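PDB 5LP5: penicillin-binding protein 2 (Pbp2) from Helicobacter pylori, which probably acts as a penicillin-binding transpeptidase that cross-links peptidoglycan, and forms a complex with MreC in the cell-wall synthesis machinery. Local coordinates for residues A[420-424]-A[425-429]. Sequence-based numbering, arbitrary orientation.
Sequences QDWRV and GDTLI
W422 lies across the N-terminal turn of helix 424-430, its indole folded onto D426 and hydrogen-bonded to T427, where the loop after helix 411-418 runs into this helix of the transpeptidase domain. At this helix start D426 bonds back, through side chain and backbone, to R423, the residue just before the helix. A chi1 of -172° carries the W422 ring away from its own N and over the first helical turn. The CB of D426 then sits over the six-membered ring of W422, 3.4 Å from its centroid, a CH-pi contact on the face. T427 comes to the indole from the edge: W422 NE1 donates in the ring plane to T427 OG1, 2.8 Å away, which helps hold the ring's rotation. P409, N411, K414 and I380 also pack against the indole.

Beyond its CB, the carboxylate of D426 turns back toward the loop, its plane 81° from the ring. D426 OD2 takes a weak hydrogen bond from R423 N, at 3.2 Å, and forms a salt bridge with K414 of helix 411-418, tying the two helices together. In return D426 N donates to R423 O over 3.0 Å. R423 bends at chi3 and brings its NH2 to 3.5 Å from D426 OD1, a long salt bridge with guanidinium and carboxylate turned 66° apart.

On another side of the turn, V424 and L428 both pack on L376 of helix 369-377, while V424 CG2 and L428 CD1 are 4.3 Å apart. The helical bond of the same pair runs from L428 N to V424 O and is 3.1 Å long.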
loop_
_atom_site.group_PDB
_atom_site.type_symbol
_atom_site.label_atom_id
_atom_site.label_comp_id
_atom_site.label_asym_id
_atom_site.label_seq_id
_atom_site.Cartn_x
_atom_site.Cartn_y
_atom_site.Cartn_z
ATOM N N GLN A 420 9.378 16.949 52.170
ATOM C CA GLN A 420 8.648 17.834 53.079
ATOM C C GLN A 420 7.424 17.162 53.659
ATOM O O GLN A 420 6.892 16.250 53.041
ATOM C CB GLN A 420 8.236 19.083 52.339
ATOM C CG GLN A 420 9.409 19.762 51.671
ATOM C CD GLN A 420 9.024 21.048 50.996
ATOM O OE1 GLN A 420 7.874 21.216 50.573
ATOM N NE2 GLN A 420 9.982 21.974 50.896
ATOM N N ASP A 421 6.993 17.612 54.840
ATOM C CA ASP A 421 5.863 16.998 55.541
ATOM C C ASP A 421 4.531 17.229 54.833
ATOM O O ASP A 421 4.424 18.112 53.975
ATOM C CB ASP A 421 5.764 17.524 56.978
ATOM C CG ASP A 421 6.744 16.854 57.925
ATOM O OD1 ASP A 421 7.238 15.749 57.631
ATOM O OD2 ASP A 421 7.009 17.438 58.988
ATOM N N TRP A 422 3.535 16.409 55.189
ATOM C CA TRP A 422 2.195 16.515 54.611
ATOM C C TRP A 422 1.280 17.358 55.488
ATOM O O TRP A 422 0.571 16.838 56.351
ATOM C CB TRP A 422 1.553 15.146 54.377
ATOM C CG TRP A 422 0.250 15.254 53.590
ATOM C CD1 TRP A 422 -1.028 15.315 54.091
ATOM C CD2 TRP A 422 0.121 15.338 52.170
ATOM N NE1 TRP A 422 -1.934 15.431 53.065
ATOM C CE2 TRP A 422 -1.254 15.431 51.875
ATOM C CE3 TRP A 422 1.036 15.327 51.112
ATOM C CZ2 TRP A 422 -1.730 15.531 50.567
ATOM C CZ3 TRP A 422 0.555 15.416 49.808
ATOM C CH2 TRP A 422 -0.814 15.521 49.554
ATOM N N ARG A 423 1.293 18.664 55.252
ATOM C CA ARG A 423 0.452 19.574 56.006
ATOM C C ARG A 423 -1.004 19.357 55.595
ATOM O O ARG A 423 -1.282 18.921 54.489
ATOM C CB ARG A 423 0.886 21.017 55.785
ATOM C CG ARG A 423 2.319 21.302 56.229
ATOM C CD ARG A 423 2.796 22.616 55.638
ATOM N NE ARG A 423 2.697 22.605 54.172
ATOM C CZ ARG A 423 2.524 23.679 53.399
ATOM N NH1 ARG A 423 2.417 24.896 53.928
ATOM N NH2 ARG A 423 2.449 23.537 52.077
ATOM N N VAL A 424 -1.916 19.607 56.529
ATOM C CA VAL A 424 -3.361 19.649 56.283
ATOM C C VAL A 424 -3.754 20.407 54.991
ATOM O O VAL A 424 -4.689 20.006 54.302
ATOM C CB VAL A 424 -4.085 20.268 57.519
ATOM C CG1 VAL A 424 -3.493 21.633 57.877
ATOM C CG2 VAL A 424 -5.588 20.386 57.290
ATOM N N GLY A 425 -3.044 21.494 54.671
ATOM C CA GLY A 425 -3.326 22.286 53.474
ATOM C C GLY A 425 -3.236 21.468 52.194
ATOM O O GLY A 425 -3.955 21.737 51.223
ATOM N N ASP A 426 -2.354 20.466 52.204
ATOM C CA ASP A 426 -2.143 19.563 51.063
ATOM C C ASP A 426 -3.348 18.649 50.846
ATOM O O ASP A 426 -3.795 18.456 49.715
ATOM C CB ASP A 426 -0.879 18.719 51.282
ATOM C CG ASP A 426 0.349 19.564 51.626
ATOM O OD1 ASP A 426 0.319 20.797 51.434
ATOM O OD2 ASP A 426 1.350 19.001 52.102
ATOM N N THR A 427 -3.868 18.090 51.939
ATOM C CA THR A 427 -5.103 17.301 51.905
ATOM C C THR A 427 -6.241 18.118 51.305
ATOM O O THR A 427 -7.038 17.606 50.521
ATOM C CB THR A 427 -5.529 16.856 53.314
ATOM O OG1 THR A 427 -4.449 16.169 53.958
ATOM C CG2 THR A 427 -6.708 15.944 53.240
ATOM N N LEU A 428 -6.299 19.394 51.670
ATOM C CA LEU A 428 -7.400 20.255 51.274
ATOM C C LEU A 428 -7.341 20.679 49.827
ATOM O O LEU A 428 -8.359 20.631 49.136
ATOM C CB LEU A 428 -7.439 21.503 52.142
ATOM C CG LEU A 428 -7.734 21.255 53.614
ATOM C CD1 LEU A 428 -7.824 22.593 54.332
ATOM C CD2 LEU A 428 -9.017 20.477 53.779
ATOM N N ILE A 429 -6.173 21.117 49.366
ATOM C CA ILE A 429 -6.040 21.513 47.963
ATOM C C ILE A 429 -6.176 20.300 47.027
ATOM O O ILE A 429 -6.661 20.421 45.895
ATOM C CB ILE A 429 -4.738 22.289 47.691
ATOM C CG1 ILE A 429 -4.809 22.964 46.311
ATOM C CG2 ILE A 429 -3.537 21.359 47.754
ATOM C CD1 ILE A 429 -3.800 24.079 46.089
#